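Local coordinates for protein sarcosine oxidase (Pyrococcus horikoshii, PDB 1Y56) that probably oxidises L-proline as the beta subunit of an FAD- and FMN-containing L-proline dehydrogenase of the FAD-dependent oxidoreductase family, at residues B[81-94]-B[133-146]. Residues are numbered along the deposited sequence; the frame is centred on the assembly and turned at random.
Sequences SFKQTGYLFLLYDD and EVIAASWNPTDGKA
Strands 87-91 and 136-140 pair antiparallel in the eight-stranded mixed sheet of this FAD-dependent oxidoreductase; beyond a loop, a separate short pairing of Lys83 with Lys145 lies nearer the flavins. Phe89 and Ser138 bond in both directions, each N to the partner's O at 2.8 Å and in the carbonyl plane. A classic beta bulge ends the ladder: Ile135 and Ala136 both face Leu91, whose O takes Ile135 N at 2.8 Å while its N gives to Ala136 O. On one face, Leu88 CD1 lies against Trp139 CE3 at 3.4 Å. With CG anti to the backbone N (chi1 168°), the indole reaches back toward the loop at Thr85 and Gly86, where CH2 meets Thr85 O near the ring plane and the six-membered ring lies by Gly86 CA. Replacing Trp139 by alanine is likely to leave Leu88 CD1 without its aromatic partner and a gap beside Gly86. The other face carries Tyr87, near the FAD, its ring turned 84° from the Asp143 carboxylate; Asp143 OD1 sits against Tyr87 CB, held there by the Gln54 side chain, while Tyr87 OH bonds Gly50 O. Between the ladders the register slips by one residue around the type I turn Asn140 to Asp143, and Gly86 N reaches Asp143 O at 2.6 Å from above its carbonyl plane. A water bridges the two loops, donating to both Gln84 O and Pro141 O.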
loop_
_atom_site.group_PDB
_atom_site.type_symbol
_atom_site.label_atom_id
_atom_site.label_comp_id
_atom_site.label_asym_id
_atom_site.label_seq_id
_atom_site.Cartn_x
_atom_site.Cartn_y
_atom_site.Cartn_z
ATOM N N SER B 81 -45.874 26.420 21.668
ATOM C CA SER B 81 -45.624 27.742 21.068
ATOM C C SER B 81 -45.968 27.873 19.581
ATOM O O SER B 81 -45.272 27.361 18.700
ATOM C CB SER B 81 -44.171 28.178 21.328
ATOM O OG SER B 81 -43.788 29.215 20.468
ATOM N N PHE B 82 -47.052 28.597 19.337
ATOM C CA PHE B 82 -47.600 28.838 18.020
ATOM C C PHE B 82 -48.126 30.267 18.005
ATOM O O PHE B 82 -49.228 30.538 18.489
ATOM C CB PHE B 82 -48.704 27.812 17.724
ATOM C CG PHE B 82 -49.746 28.282 16.741
ATOM C CD1 PHE B 82 -49.383 28.759 15.473
ATOM C CD2 PHE B 82 -51.102 28.231 17.081
ATOM C CE1 PHE B 82 -50.357 29.192 14.557
ATOM C CE2 PHE B 82 -52.090 28.665 16.179
ATOM C CZ PHE B 82 -51.716 29.141 14.910
ATOM N N LYS B 83 -47.316 31.180 17.476
ATOM C CA LYS B 83 -47.659 32.601 17.463
ATOM C C LYS B 83 -48.552 32.915 16.265
ATOM O O LYS B 83 -48.185 32.646 15.129
ATOM C CB LYS B 83 -46.407 33.515 17.443
ATOM C CG LYS B 83 -45.240 33.225 18.440
ATOM C CD LYS B 83 -45.639 32.753 19.862
ATOM C CE LYS B 83 -46.133 33.880 20.777
ATOM N NZ LYS B 83 -45.052 34.810 21.238
ATOM N N GLN B 84 -49.728 33.481 16.524
ATOM C CA GLN B 84 -50.629 33.891 15.453
ATOM C C GLN B 84 -50.269 35.286 14.968
ATOM O O GLN B 84 -50.928 36.257 15.308
ATOM C CB GLN B 84 -52.083 33.829 15.919
ATOM C CG GLN B 84 -52.672 32.414 15.906
ATOM C CD GLN B 84 -54.132 32.383 16.301
ATOM O OE1 GLN B 84 -54.987 31.902 15.551
ATOM N NE2 GLN B 84 -54.430 32.909 17.481
ATOM N N THR B 85 -49.206 35.383 14.179
ATOM C CA THR B 85 -48.727 36.677 13.709
ATOM C C THR B 85 -49.264 37.045 12.326
ATOM O O THR B 85 -48.943 38.112 11.801
ATOM C CB THR B 85 -47.190 36.735 13.668
ATOM O OG1 THR B 85 -46.701 35.784 12.712
ATOM C CG2 THR B 85 -46.593 36.450 15.035
ATOM N N GLY B 86 -50.076 36.166 11.744
ATOM C CA GLY B 86 -50.672 36.409 10.426
ATOM C C GLY B 86 -49.837 35.953 9.238
ATOM O O GLY B 86 -48.684 35.538 9.396
ATOM N N TYR B 87 -50.452 36.012 8.057
ATOM C CA TYR B 87 -49.807 35.797 6.761
ATOM C C TYR B 87 -50.182 36.983 5.917
ATOM O O TYR B 87 -51.328 37.418 5.928
ATOM C CB TYR B 87 -50.394 34.586 6.065
ATOM C CG TYR B 87 -49.511 33.378 5.841
ATOM C CD1 TYR B 87 -49.181 32.984 4.550
ATOM C CD2 TYR B 87 -49.076 32.584 6.905
ATOM C CE1 TYR B 87 -48.416 31.850 4.316
ATOM C CE2 TYR B 87 -48.302 31.435 6.683
ATOM C CZ TYR B 87 -47.982 31.076 5.386
ATOM O OH TYR B 87 -47.230 29.954 5.135
ATOM N N LEU B 88 -49.229 37.478 5.145
ATOM C CA LEU B 88 -49.406 38.698 4.385
ATOM C C LEU B 88 -49.026 38.471 2.925
ATOM O O LEU B 88 -47.847 38.358 2.598
ATOM C CB LEU B 88 -48.520 39.766 5.001
ATOM C CG LEU B 88 -48.768 41.213 4.646
ATOM C CD1 LEU B 88 -50.097 41.671 5.243
ATOM C CD2 LEU B 88 -47.615 42.023 5.193
ATOM N N PHE B 89 -50.021 38.377 2.051
ATOM C CA PHE B 89 -49.768 38.220 0.625
ATOM C C PHE B 89 -49.689 39.591 -0.030
ATOM O O PHE B 89 -50.698 40.286 -0.115
ATOM C CB PHE B 89 -50.897 37.428 -0.020
ATOM C CG PHE B 89 -50.875 35.954 0.287
ATOM C CD1 PHE B 89 -50.284 35.053 -0.596
ATOM C CD2 PHE B 89 -51.488 35.452 1.441
ATOM C CE1 PHE B 89 -50.289 33.687 -0.324
ATOM C CE2 PHE B 89 -51.492 34.087 1.712
ATOM C CZ PHE B 89 -50.898 33.208 0.837
ATOM N N LEU B 90 -48.507 39.995 -0.489
ATOM C CA LEU B 90 -48.386 41.291 -1.169
ATOM C C LEU B 90 -48.877 41.233 -2.612
ATOM O O LEU B 90 -48.491 40.346 -3.358
ATOM C CB LEU B 90 -46.942 41.791 -1.160
ATOM C CG LEU B 90 -46.192 41.875 0.163
ATOM C CD1 LEU B 90 -44.725 42.151 -0.103
ATOM C CD2 LEU B 90 -46.823 42.930 1.058
ATOM N N LEU B 91 -49.711 42.194 -3.001
ATOM C CA LEU B 91 -50.251 42.275 -4.362
ATOM C C LEU B 91 -49.751 43.524 -5.090
ATOM O O LEU B 91 -49.565 44.577 -4.484
ATOM C CB LEU B 91 -51.778 42.275 -4.316
ATOM C CG LEU B 91 -52.616 41.035 -3.981
ATOM C CD1 LEU B 91 -51.865 39.856 -3.374
ATOM C CD2 LEU B 91 -53.744 41.459 -3.059
ATOM N N TYR B 92 -49.552 43.404 -6.400
ATOM C CA TYR B 92 -48.937 44.485 -7.192
ATOM C C TYR B 92 -49.714 44.943 -8.414
ATOM O O TYR B 92 -49.380 45.980 -8.975
ATOM C CB TYR B 92 -47.534 44.096 -7.646
ATOM C CG TYR B 92 -46.658 43.613 -6.538
ATOM C CD1 TYR B 92 -45.764 44.472 -5.916
ATOM C CD2 TYR B 92 -46.720 42.289 -6.103
ATOM C CE1 TYR B 92 -44.943 44.027 -4.892
ATOM C CE2 TYR B 92 -45.910 41.837 -5.084
ATOM C CZ TYR B 92 -45.021 42.708 -4.487
ATOM O OH TYR B 92 -44.215 42.265 -3.475
ATOM N N ASP B 93 -50.716 44.177 -8.842
ATOM C CA ASP B 93 -51.536 44.573 -9.994
ATOM C C ASP B 93 -52.987 44.072 -9.957
ATOM O O ASP B 93 -53.350 43.214 -9.142
ATOM C CB ASP B 93 -50.851 44.224 -11.326
ATOM C CG ASP B 93 -50.417 42.771 -11.406
ATOM O OD1 ASP B 93 -49.208 42.520 -11.639
ATOM O OD2 ASP B 93 -51.279 41.877 -11.235
ATOM N N ASP B 94 -53.803 44.626 -10.856
ATOM C CA ASP B 94 -55.245 44.384 -10.902
ATOM C C ASP B 94 -55.533 42.928 -11.198
ATOM O O ASP B 94 -56.471 42.348 -10.661
ATOM C CB ASP B 94 -55.884 45.271 -11.965
ATOM C CG ASP B 94 -55.488 46.743 -11.823
ATOM O OD1 ASP B 94 -54.772 47.100 -10.853
ATOM O OD2 ASP B 94 -55.899 47.554 -12.686
ATOM N N GLU B 133 -44.489 49.715 -4.628
ATOM C CA GLU B 133 -45.239 49.148 -5.759
ATOM C C GLU B 133 -46.303 48.120 -5.382
ATOM O O GLU B 133 -46.897 47.486 -6.256
ATOM C CB GLU B 133 -44.307 48.622 -6.849
ATOM C CG GLU B 133 -43.224 47.679 -6.368
ATOM C CD GLU B 133 -42.166 47.401 -7.438
ATOM O OE1 GLU B 133 -40.984 47.200 -7.054
ATOM O OE2 GLU B 133 -42.509 47.377 -8.655
ATOM N N VAL B 134 -46.538 47.977 -4.078
ATOM C CA VAL B 134 -47.614 47.146 -3.544
ATOM C C VAL B 134 -48.910 47.936 -3.617
ATOM O O VAL B 134 -48.963 49.077 -3.176
ATOM C CB VAL B 134 -47.363 46.796 -2.074
ATOM C CG1 VAL B 134 -48.364 45.751 -1.597
ATOM C CG2 VAL B 134 -45.926 46.322 -1.875
ATOM N N ILE B 135 -49.957 47.337 -4.170
ATOM C CA ILE B 135 -51.214 48.075 -4.376
ATOM C C ILE B 135 -52.329 47.616 -3.424
ATOM O O ILE B 135 -53.247 48.378 -3.097
ATOM C CB ILE B 135 -51.669 48.083 -5.878
ATOM C CG1 ILE B 135 -52.254 46.729 -6.303
ATOM C CG2 ILE B 135 -50.513 48.561 -6.801
ATOM C CD1 ILE B 135 -53.086 46.808 -7.575
ATOM N N ALA B 136 -52.229 46.371 -2.981
ATOM C CA ALA B 136 -53.041 45.870 -1.896
ATOM C C ALA B 136 -52.296 44.695 -1.283
ATOM O O ALA B 136 -51.226 44.308 -1.761
ATOM C CB ALA B 136 -54.411 45.451 -2.401
ATOM N N ALA B 137 -52.839 44.139 -0.207
ATOM C CA ALA B 137 -52.270 42.928 0.359
ATOM C C ALA B 137 -53.386 42.103 0.923
ATOM O O ALA B 137 -54.383 42.643 1.399
ATOM C CB ALA B 137 -51.260 43.256 1.439
ATOM N N SER B 138 -53.224 40.792 0.851
ATOM C CA SER B 138 -54.162 39.885 1.471
ATOM C C SER B 138 -53.655 39.592 2.876
ATOM O O SER B 138 -52.509 39.155 3.060
ATOM C CB SER B 138 -54.267 38.604 0.670
ATOM O OG SER B 138 -55.272 37.788 1.210
ATOM N N TRP B 139 -54.510 39.842 3.863
ATOM C CA TRP B 139 -54.125 39.742 5.260
ATOM C C TRP B 139 -55.094 38.878 6.041
ATOM O O TRP B 139 -56.295 39.086 5.965
ATOM C CB TRP B 139 -54.068 41.147 5.863
ATOM C CG TRP B 139 -53.957 41.182 7.356
ATOM C CD1 TRP B 139 -54.893 41.639 8.227
ATOM C CD2 TRP B 139 -52.849 40.746 8.152
ATOM N NE1 TRP B 139 -54.446 41.519 9.520
ATOM C CE2 TRP B 139 -53.192 40.973 9.503
ATOM C CE3 TRP B 139 -51.601 40.188 7.857
ATOM C CZ2 TRP B 139 -52.329 40.658 10.564
ATOM C CZ3 TRP B 139 -50.742 39.872 8.918
ATOM C CH2 TRP B 139 -51.112 40.109 10.250
ATOM N N ASN B 140 -54.578 37.906 6.779
ATOM C CA ASN B 140 -55.383 37.201 7.775
ATOM C C ASN B 140 -54.630 37.110 9.097
ATOM O O ASN B 140 -53.538 36.525 9.155
ATOM C CB ASN B 140 -55.808 35.808 7.300
ATOM C CG ASN B 140 -56.716 35.097 8.301
ATOM O OD1 ASN B 140 -57.928 35.050 8.135
ATOM N ND2 ASN B 140 -56.132 34.550 9.342
ATOM N N PRO B 141 -55.211 37.676 10.168
ATOM C CA PRO B 141 -54.494 37.733 11.443
ATOM C C PRO B 141 -54.468 36.412 12.230
ATOM O O PRO B 141 -53.727 36.310 13.200
ATOM C CB PRO B 141 -55.233 38.830 12.218
ATOM C CG PRO B 141 -56.625 38.827 11.658
ATOM C CD PRO B 141 -56.555 38.283 10.249
ATOM N N THR B 142 -55.241 35.408 11.824
ATOM C CA THR B 142 -55.224 34.124 12.535
ATOM C C THR B 142 -54.316 33.044 11.928
ATOM O O THR B 142 -54.278 31.921 12.428
ATOM C CB THR B 142 -56.631 33.552 12.754
ATOM O OG1 THR B 142 -57.329 33.512 11.508
ATOM C CG2 THR B 142 -57.402 34.408 13.723
ATOM N N ASP B 143 -53.590 33.373 10.860
ATOM C CA ASP B 143 -52.489 32.523 10.387
ATOM C C ASP B 143 -51.278 32.777 11.286
ATOM O O ASP B 143 -51.176 33.824 11.933
ATOM C CB ASP B 143 -52.128 32.824 8.929
ATOM C CG ASP B 143 -53.274 32.535 7.953
ATOM O OD1 ASP B 143 -53.352 33.242 6.921
ATOM O OD2 ASP B 143 -54.093 31.617 8.194
ATOM N N GLY B 144 -50.356 31.827 11.334
ATOM C CA GLY B 144 -49.221 31.954 12.229
ATOM C C GLY B 144 -48.034 31.110 11.835
ATOM O O GLY B 144 -47.945 30.613 10.720
ATOM N N LYS B 145 -47.112 30.970 12.775
ATOM C CA LYS B 145 -45.888 30.227 12.576
ATOM C C LYS B 145 -45.549 29.464 13.851
ATOM O O LYS B 145 -45.949 29.871 14.934
ATOM C CB LYS B 145 -44.757 31.164 12.162
ATOM C CG LYS B 145 -44.779 32.479 12.857
ATOM C CD LYS B 145 -43.573 33.304 12.508
ATOM C CE LYS B 145 -43.295 34.276 13.622
ATOM N NZ LYS B 145 -42.479 35.389 13.135
ATOM N N ALA B 146 -44.851 28.337 13.701
ATOM C CA ALA B 146 -44.462 27.469 14.812
ATOM C C ALA B 146 -43.199 26.746 14.372
ATOM O O ALA B 146 -42.949 26.653 13.176
ATOM C CB ALA B 146 -45.564 26.467 15.117
HETATM O O HOH W 1 -52.188 38.276 13.747
#